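Side-chain contacts in beta-glucanase (Bacteroides thetaiotaomicron, PDB 6EUG), which probably hydrolyses O-glycosidic bonds, this chain being its C-terminal glycosyl hydrolase family 43 part, a beta-1,3-galactosidase linked to arabinogalactan breakdown: residues K185-T189 / P190-E194; G280-W284 / D285-A289; K343-A346 / D347-Y350. All blocks are in the same frame, centred on the assembly; numbering follows the deposited sequence.

How the interactions relate
All three contacts are local, and each lies where the chain changes direction, but their chemistry differs with place. Interaction 1 sits at the surface, where a loop enters helix 190-197; it is mostly aromatic, with nearest atoms about 8 Å from interaction 2 and about 22 Å from interaction 3. Interaction 2 shapes the loop between strands 273-279 and 290-294 and is almost wholly polar, yet it presents Gly283 and Trp284 to glucoimidazole. Interaction 3, partly buried where the other two are surface contacts, leads into strand 349-357 through backbone bonds and a salt bridge. Interactions 2 and 3 meet by apolar packing, Trp284 CH2 lying 3.9 Å from Leu345 CD2.

Interaction 1. Residues K185-T189 / P190-E194; sequences KEWWT and PKWYE
A local aromatic cluster, reinforced by a helix N-cap, joins Trp187, Trp188 and Thr189 to Trp192 at the surface where a loop runs into helix 190-197. The two ends of the cluster use different ring geometries. Trp187 and Trp192 form an offset stack, their five-membered rings 4.5 Å apart between centroids and their planes inclined by 28°; Trp192 CZ2 comes over one face of Trp187, 3.4 Å from Trp187 CD2. The backbone adds a CH-pi contact, with Trp187 CA 3.8 Å from the centroid of the Trp192 five-membered ring and only 7° off its normal. Trp188 N lies close to Trp192 CE3. Trp188 instead receives an edge: Trp192 CZ3 stands over its face, 3.7 Å from Trp188 CE3, and planes at 56° identify an edge-to-face pair.

The backbone route that makes this possible is a type II beta turn from Glu186 to Thr189, with Trp188 at positive phi, followed directly by the cap. Family 43 enzymes are five-bladed beta-propellers, and this helical excursion lies outside the blades, between strands 154-159 and 215-219, which belong to different sheets. The side chain of Trp187 is about 13 Å from the bound glucoimidazole. Thr189 OG1 sits between its own backbone N and carbonyl carbon, which turns it to accept from Trp192 N at 3.0 Å. Thr189 O then takes Tyr193 N at 3.0 Å as the first helical bond. The indole of Trp192 leaves CB on the side far from its backbone N and folds back on the turn. Beyond the segments, Leu235 touches both Trp188 and Trp192, while Phe201 of helix 200-205 packs on Trp187 and Trp192. Near the helix start, Tyr193 offers its ring edge to Trp188, with Tyr193 CD2 4.0 Å from Trp188 CZ3.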
loop_
_atom_site.group_PDB
_atom_site.type_symbol
_atom_site.label_atom_id
_atom_site.label_comp_id
_atom_site.label_asym_id
_atom_site.label_seq_id
_atom_site.Cartn_x
_atom_site.Cartn_y
_atom_site.Cartn_z
ATOM N N LYS A 185 5.004 -25.520 -15.142
ATOM C CA LYS A 185 4.150 -24.629 -15.943
ATOM C C LYS A 185 2.722 -24.479 -15.385
ATOM O O LYS A 185 2.157 -23.394 -15.454
ATOM C CB LYS A 185 4.057 -25.096 -17.412
ATOM C CG LYS A 185 5.288 -24.871 -18.258
ATOM C CD LYS A 185 4.937 -25.167 -19.720
ATOM C CE LYS A 185 6.162 -25.323 -20.593
ATOM N NZ LYS A 185 5.838 -25.345 -22.055
ATOM N N GLU A 186 2.147 -25.559 -14.836
ATOM C CA GLU A 186 0.784 -25.529 -14.344
ATOM C C GLU A 186 0.741 -24.953 -12.922
ATOM O O GLU A 186 1.227 -25.571 -11.969
ATOM C CB GLU A 186 0.179 -26.934 -14.355
ATOM C CG GLU A 186 -1.327 -26.925 -14.187
ATOM C CD GLU A 186 -1.906 -28.307 -14.007
ATOM O OE1 GLU A 186 -1.204 -29.313 -14.288
ATOM O OE2 GLU A 186 -3.075 -28.368 -13.567
ATOM N N TRP A 187 0.145 -23.776 -12.779
ATOM C CA TRP A 187 -0.098 -23.199 -11.445
ATOM C C TRP A 187 -1.055 -24.084 -10.598
ATOM O O TRP A 187 -1.927 -24.769 -11.125
ATOM C CB TRP A 187 -0.679 -21.787 -11.584
ATOM C CG TRP A 187 0.322 -20.730 -11.939
ATOM C CD1 TRP A 187 1.396 -20.852 -12.761
ATOM C CD2 TRP A 187 0.298 -19.366 -11.499
ATOM N NE1 TRP A 187 2.069 -19.645 -12.844
ATOM C CE2 TRP A 187 1.421 -18.724 -12.067
ATOM C CE3 TRP A 187 -0.542 -18.635 -10.642
ATOM C CZ2 TRP A 187 1.718 -17.367 -11.826
ATOM C CZ3 TRP A 187 -0.247 -17.284 -10.399
ATOM C CH2 TRP A 187 0.877 -16.670 -10.995
ATOM N N TRP A 188 -0.817 -24.078 -9.284
ATOM C CA TRP A 188 -1.697 -24.609 -8.228
ATOM C C TRP A 188 -1.679 -26.127 -8.101
ATOM O O TRP A 188 -2.523 -26.689 -7.390
ATOM C CB TRP A 188 -3.150 -24.036 -8.283
ATOM C CG TRP A 188 -3.147 -22.515 -8.202
ATOM C CD1 TRP A 188 -3.443 -21.646 -9.202
ATOM C CD2 TRP A 188 -2.816 -21.709 -7.058
ATOM N NE1 TRP A 188 -3.297 -20.354 -8.769
ATOM C CE2 TRP A 188 -2.909 -20.361 -7.459
ATOM C CE3 TRP A 188 -2.420 -21.995 -5.750
ATOM C CZ2 TRP A 188 -2.650 -19.311 -6.599
ATOM C CZ3 TRP A 188 -2.174 -20.940 -4.879
ATOM C CH2 TRP A 188 -2.278 -19.619 -5.312
ATOM N N THR A 189 -0.717 -26.800 -8.753
ATOM C CA THR A 189 -0.457 -28.205 -8.440
ATOM C C THR A 189 0.252 -28.276 -7.067
ATOM O O THR A 189 0.840 -27.283 -6.620
ATOM C CB THR A 189 0.448 -28.892 -9.469
ATOM O OG1 THR A 189 1.764 -28.312 -9.450
ATOM C CG2 THR A 189 -0.149 -28.814 -10.899
ATOM N N PRO A 190 0.215 -29.453 -6.410
ATOM C CA PRO A 190 0.930 -29.523 -5.133
ATOM C C PRO A 190 2.415 -29.224 -5.252
ATOM O O PRO A 190 2.985 -28.542 -4.369
ATOM C CB PRO A 190 0.705 -30.978 -4.664
ATOM C CG PRO A 190 -0.459 -31.476 -5.423
ATOM C CD PRO A 190 -0.676 -30.618 -6.622
ATOM N N LYS A 191 3.066 -29.734 -6.303
ATOM C CA LYS A 191 4.487 -29.470 -6.470
ATOM C C LYS A 191 4.764 -27.995 -6.781
ATOM O O LYS A 191 5.778 -27.434 -6.309
ATOM C CB LYS A 191 5.153 -30.410 -7.499
ATOM C CG LYS A 191 4.735 -30.217 -8.956
ATOM C CD LYS A 191 5.436 -31.154 -9.953
ATOM C CE LYS A 191 5.090 -30.724 -11.379
ATOM N NZ LYS A 191 5.847 -31.425 -12.470
ATOM N N TRP A 192 3.902 -27.357 -7.557
ATOM C CA TRP A 192 4.093 -25.894 -7.832
ATOM C C TRP A 192 3.990 -25.053 -6.540
ATOM O O TRP A 192 4.823 -24.162 -6.289
ATOM C CB TRP A 192 3.078 -25.416 -8.869
ATOM C CG TRP A 192 3.096 -23.930 -9.213
ATOM C CD1 TRP A 192 3.771 -23.367 -10.213
ATOM C CD2 TRP A 192 2.367 -22.865 -8.562
ATOM N NE1 TRP A 192 3.553 -22.016 -10.253
ATOM C CE2 TRP A 192 2.679 -21.675 -9.253
ATOM C CE3 TRP A 192 1.489 -22.807 -7.479
ATOM C CZ2 TRP A 192 2.150 -20.432 -8.896
ATOM C CZ3 TRP A 192 0.944 -21.583 -7.129
ATOM C CH2 TRP A 192 1.276 -20.398 -7.849
ATOM N N TYR A 193 2.966 -25.329 -5.729
ATOM C CA TYR A 193 2.748 -24.562 -4.486
ATOM C C TYR A 193 3.960 -24.694 -3.530
ATOM O O TYR A 193 4.461 -23.693 -3.008
ATOM C CB TYR A 193 1.438 -24.972 -3.800
ATOM C CG TYR A 193 1.149 -24.142 -2.567
ATOM C CD1 TYR A 193 1.732 -24.469 -1.327
ATOM C CD2 TYR A 193 0.349 -23.014 -2.637
ATOM C CE1 TYR A 193 1.528 -23.674 -0.197
ATOM C CE2 TYR A 193 0.126 -22.220 -1.511
ATOM C CZ TYR A 193 0.714 -22.548 -0.294
ATOM O OH TYR A 193 0.464 -21.763 0.792
ATOM N N GLU A 194 4.452 -25.922 -3.343
ATOM C CA GLU A 194 5.652 -26.147 -2.526
ATOM C C GLU A 194 6.836 -25.330 -3.101
ATOM O O GLU A 194 7.605 -24.701 -2.361
ATOM C CB GLU A 194 5.982 -27.662 -2.465
ATOM C CG GLU A 194 7.276 -27.959 -1.708
ATOM C CD GLU A 194 7.862 -29.344 -1.908
ATOM O OE1 GLU A 194 7.601 -30.039 -2.919
ATOM O OE2 GLU A 194 8.664 -29.703 -1.052
#

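Interaction 2. Residues G280-W284 / D285-A289; sequences GCTGW and DPNKA. With GIM (glucoimidazole), chain B.
Thr282 and Asp285 close a type II' beta turn, with Asp285 N donating to Thr282 O at 3.1 Å, in the loop that links antiparallel strands 273-279 and 290-294 within one blade of the family 43 propeller. Gly283 fills the second position, where its positive phi suits a residue without a side chain.

The close-knit part lies inside the loop, around the Thr282 hydroxyl and the Asn287 amide. Thr282 OG1 donates to Asp285 O at 2.8 Å, approaching from above that carbonyl plane. It also accepts from Asn287 ND2 at 2.8 Å; an N-H...O angle of 175° and an acceptor lying in the amide plane make this a straight bond. The same amide also meets the backbone of Gly280, just past strand 273-279: Asn287 OD1 receives Gly280 N at 2.9 Å, and ND2 reaches Gly280 O in a weak bond. With both amide ends engaged, the rotation of the Asn287 side chain is fixed. Its CG, between backbone N and carbonyl carbon (chi1 59°), places the amide across the loop.

Outside this polar knot the contact is looser, its side chains making few contacts across the loop. The nearest side-chain atom of Asp285 to Thr282 O is CB, at 3.3 Å, and the Lys288 side chain leads away.

Facing the pocket, Gly283 and Trp284 belong to the glucoimidazole site, whose ligand is also hydrogen-bonded by Glu110, Asp214, Arg111 and Gln320. Trp340 meets the Trp284 indole edge-to-face. The hydroxymethyl carbon C6 of glucoimidazole lies over one face of that indole, toward its rim, 3.6 Å from Trp284 CZ2.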
loop_
_atom_site.group_PDB
_atom_site.type_symbol
_atom_site.label_atom_id
_atom_site.label_comp_id
_atom_site.label_asym_id
_atom_site.label_seq_id
_atom_site.Cartn_x
_atom_site.Cartn_y
_atom_site.Cartn_z
ATOM N N GLY A 280 -7.349 -10.428 0.541
ATOM C CA GLY A 280 -6.955 -11.427 -0.450
ATOM C C GLY A 280 -6.887 -10.843 -1.859
ATOM O O GLY A 280 -6.956 -9.606 -2.056
ATOM N N CYS A 281 -6.766 -11.738 -2.836
ATOM C CA CYS A 281 -6.564 -11.382 -4.248
ATOM C C CYS A 281 -7.756 -11.852 -5.080
ATOM O O CYS A 281 -7.770 -12.985 -5.573
ATOM C CB CYS A 281 -5.253 -12.004 -4.782
ATOM S SG CYS A 281 -4.617 -11.204 -6.266
ATOM N N THR A 282 -8.782 -11.005 -5.163
ATOM C CA THR A 282 -10.003 -11.321 -5.941
ATOM C C THR A 282 -10.446 -10.165 -6.834
ATOM O O THR A 282 -11.628 -9.819 -6.867
ATOM C CB THR A 282 -11.154 -11.728 -5.004
ATOM O OG1 THR A 282 -11.409 -10.677 -4.054
ATOM C CG2 THR A 282 -10.784 -13.022 -4.258
ATOM N N GLY A 283 -9.500 -9.562 -7.559
ATOM C CA GLY A 283 -9.827 -8.450 -8.452
ATOM C C GLY A 283 -10.435 -7.303 -7.673
ATOM O O GLY A 283 -9.983 -7.005 -6.562
ATOM N N TRP A 284 -11.466 -6.679 -8.251
ATOM C CA TRP A 284 -12.195 -5.594 -7.610
ATOM C C TRP A 284 -13.208 -6.072 -6.551
ATOM O O TRP A 284 -13.822 -5.245 -5.840
ATOM C CB TRP A 284 -12.933 -4.751 -8.678
ATOM C CG TRP A 284 -12.070 -4.042 -9.691
ATOM C CD1 TRP A 284 -12.010 -4.319 -11.038
ATOM C CD2 TRP A 284 -11.203 -2.911 -9.483
ATOM N NE1 TRP A 284 -11.161 -3.451 -11.661
ATOM C CE2 TRP A 284 -10.645 -2.578 -10.740
ATOM C CE3 TRP A 284 -10.829 -2.164 -8.365
ATOM C CZ2 TRP A 284 -9.717 -1.523 -10.909
ATOM C CZ3 TRP A 284 -9.902 -1.105 -8.531
ATOM C CH2 TRP A 284 -9.362 -0.803 -9.797
ATOM N N ASP A 285 -13.424 -7.387 -6.462
ATOM C CA ASP A 285 -14.435 -7.927 -5.564
ATOM C C ASP A 285 -13.921 -7.874 -4.125
ATOM O O ASP A 285 -12.770 -8.272 -3.870
ATOM C CB ASP A 285 -14.785 -9.355 -5.922
ATOM C CG ASP A 285 -15.408 -9.466 -7.302
ATOM O OD1 ASP A 285 -16.191 -8.558 -7.666
ATOM O OD2 ASP A 285 -15.098 -10.443 -8.017
ATOM N N PRO A 286 -14.779 -7.417 -3.186
ATOM C CA PRO A 286 -14.411 -7.467 -1.773
ATOM C C PRO A 286 -14.259 -8.914 -1.297
ATOM O O PRO A 286 -14.903 -9.806 -1.847
ATOM C CB PRO A 286 -15.569 -6.757 -1.061
ATOM C CG PRO A 286 -16.410 -6.174 -2.117
ATOM C CD PRO A 286 -16.141 -6.907 -3.367
ATOM N N ASN A 287 -13.390 -9.119 -0.302
ATOM C CA ASN A 287 -13.142 -10.441 0.284
ATOM C C ASN A 287 -12.871 -10.286 1.797
ATOM O O ASN A 287 -12.992 -9.192 2.316
ATOM C CB ASN A 287 -11.990 -11.122 -0.489
ATOM C CG ASN A 287 -10.673 -10.310 -0.460
ATOM O OD1 ASN A 287 -10.168 -9.972 0.634
ATOM N ND2 ASN A 287 -10.104 -10.007 -1.649
ATOM N N LYS A 288 -12.519 -11.380 2.488
ATOM C CA LYS A 288 -12.299 -11.402 3.913
ATOM C C LYS A 288 -10.934 -10.816 4.255
ATOM O O LYS A 288 -9.907 -11.252 3.704
ATOM C CB LYS A 288 -12.403 -12.869 4.407
ATOM C CG LYS A 288 -12.534 -13.019 5.893
ATOM C CD LYS A 288 -12.579 -14.486 6.324
ATOM C CE LYS A 288 -13.882 -15.175 5.939
ATOM N NZ LYS A 288 -13.957 -16.498 6.624
ATOM N N ALA A 289 -10.913 -9.805 5.118
ATOM C CA ALA A 289 -9.621 -9.192 5.566
ATOM C C ALA A 289 -8.825 -10.160 6.436
ATOM O O ALA A 289 -9.406 -11.044 7.069
ATOM C CB ALA A 289 -9.867 -7.890 6.341
HETATM C C1 GIM B . -6.051 -4.951 -7.230
HETATM C C2 GIM B . -5.333 -3.914 -6.456
HETATM N N10 GIM B . -6.691 -4.765 -8.399
HETATM C C3 GIM B . -5.737 -2.517 -6.961
HETATM C C4 GIM B . -5.736 -2.518 -8.519
HETATM C C5 GIM B . -6.841 -3.439 -9.059
HETATM C C6 GIM B . -6.828 -3.564 -10.581
HETATM C C7 GIM B . -6.834 -6.909 -7.851
HETATM C C8 GIM B . -7.198 -5.965 -8.791
HETATM N N1 GIM B . -6.129 -6.263 -6.894
HETATM O O3 GIM B . -4.809 -1.524 -6.501
HETATM O O2 GIM B . -5.504 -4.197 -5.041
HETATM O O4 GIM B . -4.460 -2.891 -9.099
HETATM O O6 GIM B . -5.674 -4.278 -11.015
#

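Interaction 3. Residues K343-A346 / D347-Y350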
loop_
_atom_site.group_PDB
_atom_site.type_symbol
_atom_site.label_atom_id
_atom_site.label_comp_id
_atom_site.label_asym_id
_atom_site.label_seq_id
_atom_site.Cartn_x
_atom_site.Cartn_y
_atom_site.Cartn_z
ATOM N N LYS A 343 -17.164 -0.198 -12.598
ATOM C CA LYS A 343 -17.881 0.349 -13.755
ATOM C C LYS A 343 -17.806 1.913 -13.838
ATOM O O LYS A 343 -18.073 2.479 -14.896
ATOM C CB LYS A 343 -19.336 -0.150 -13.744
ATOM N N SER A 344 -17.606 2.606 -12.708
ATOM C CA SER A 344 -17.212 4.052 -12.706
ATOM C C SER A 344 -16.283 4.299 -11.542
ATOM O O SER A 344 -16.715 4.628 -10.438
ATOM C CB SER A 344 -18.392 5.053 -12.608
ATOM O OG SER A 344 -17.936 6.414 -12.805
ATOM N N LEU A 345 -14.992 4.156 -11.788
ATOM C CA LEU A 345 -14.025 4.226 -10.671
ATOM C C LEU A 345 -14.002 5.540 -9.897
ATOM O O LEU A 345 -13.784 5.501 -8.690
ATOM C CB LEU A 345 -12.623 3.826 -11.118
ATOM C CG LEU A 345 -12.473 2.300 -11.223
ATOM C CD1 LEU A 345 -11.195 1.991 -11.948
ATOM C CD2 LEU A 345 -12.472 1.573 -9.898
ATOM N N ALA A 346 -14.249 6.685 -10.540
ATOM C CA ALA A 346 -14.348 7.971 -9.829
ATOM C C ALA A 346 -15.514 8.027 -8.818
ATOM O O ALA A 346 -15.478 8.840 -7.883
ATOM C CB ALA A 346 -14.461 9.135 -10.827
ATOM N N ASP A 347 -16.540 7.194 -9.013
ATOM C CA ASP A 347 -17.669 7.086 -8.068
ATOM C C ASP A 347 -17.342 6.148 -6.872
ATOM O O ASP A 347 -18.143 6.003 -5.951
ATOM C CB ASP A 347 -18.909 6.565 -8.821
ATOM C CG ASP A 347 -20.219 6.743 -8.038
ATOM O OD1 ASP A 347 -20.363 7.729 -7.293
ATOM O OD2 ASP A 347 -21.131 5.896 -8.193
ATOM N N SER A 348 -16.176 5.501 -6.884
ATOM C CA SER A 348 -15.730 4.689 -5.716
ATOM C C SER A 348 -15.722 5.557 -4.421
ATOM O O SER A 348 -15.396 6.757 -4.441
ATOM C CB SER A 348 -14.358 4.039 -5.945
ATOM O OG SER A 348 -14.263 3.331 -7.164
ATOM N N ARG A 349 -16.133 4.936 -3.319
ATOM C CA ARG A 349 -16.385 5.613 -2.026
ATOM C C ARG A 349 -15.280 5.295 -1.019
ATOM O O ARG A 349 -14.336 4.531 -1.310
ATOM C CB ARG A 349 -17.780 5.227 -1.478
ATOM C CG ARG A 349 -18.885 5.278 -2.533
ATOM C CD ARG A 349 -19.118 6.705 -2.987
ATOM N NE ARG A 349 -20.111 6.811 -4.074
ATOM C CZ ARG A 349 -21.437 6.848 -3.912
ATOM N NH1 ARG A 349 -21.993 6.768 -2.702
ATOM N NH2 ARG A 349 -22.224 6.972 -4.979
ATOM N N TYR A 350 -15.376 5.893 0.157
ATOM C CA TYR A 350 -14.357 5.748 1.212
ATOM C C TYR A 350 -14.997 5.186 2.483
ATOM O O TYR A 350 -16.106 5.621 2.875
ATOM C CB TYR A 350 -13.673 7.112 1.445
ATOM C CG TYR A 350 -13.185 7.754 0.163
ATOM C CD1 TYR A 350 -12.110 7.225 -0.550
ATOM C CD2 TYR A 350 -13.784 8.911 -0.335
ATOM C CE1 TYR A 350 -11.672 7.807 -1.733
ATOM C CE2 TYR A 350 -13.374 9.480 -1.514
ATOM C CZ TYR A 350 -12.305 8.956 -2.193
ATOM O OH TYR A 350 -11.924 9.526 -3.347
HETATM O O HOH W 1 -16.637 9.135 -4.841
#
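Leu345 O is gripped twice by Ser348, whose hydroxyl OG donates at 2.7 Å and whose backbone N donates at 3.0 Å. The two donors reach the carbonyl differently: OG is tilted 20° from its plane, whereas N stands 63° out of it. Ser348 OG lies anti to its own carbonyl carbon and beside its backbone N (chi1 -51°), which is why both groups can reach one acceptor. The hydroxyl is further hydrogen-bonded to Arg341 N, and Leu345 CD2 lies 3.7 Å from Ser348 OG.

One residue earlier the same i to i+3 spacing recurs, with Asp347 N donating to Ser344 O at 2.9 Å. Successive bonds of this spacing fit the short 3-10 turn that includes Leu345 and Ala346, and it leads straight into strand 349-357 of a propeller blade. A backbone hydrogen bond between Ala346 and Pro65 ties the turn to a loop distant in sequence. A water donates to Ser348 O at 2.7 Å and to Ala346 O at 3.3 Å, bridging the two carbonyls.

Where the strand starts, Arg349 folds back on Asp347. Arg349 NE donates to Asp347 O at 2.8 Å, in the carbonyl plane, while Arg349 NH2 meets Asp347 OD1 at 3.1 Å in a salt bridge, on the syn side but tilted out of the carboxylate plane. The guanidinium thus approaches side-on, holding one backbone and one side-chain oxygen. The other carboxylate oxygen, OD2, pairs with Arg341 NH1, so two arginines gather round Asp347. This shared neutralisation would be expected to favour the charged carboxylate, and the double grip by Arg349 suggests that side-chain bonds as well as backbone bonds hold the step from turn to strand.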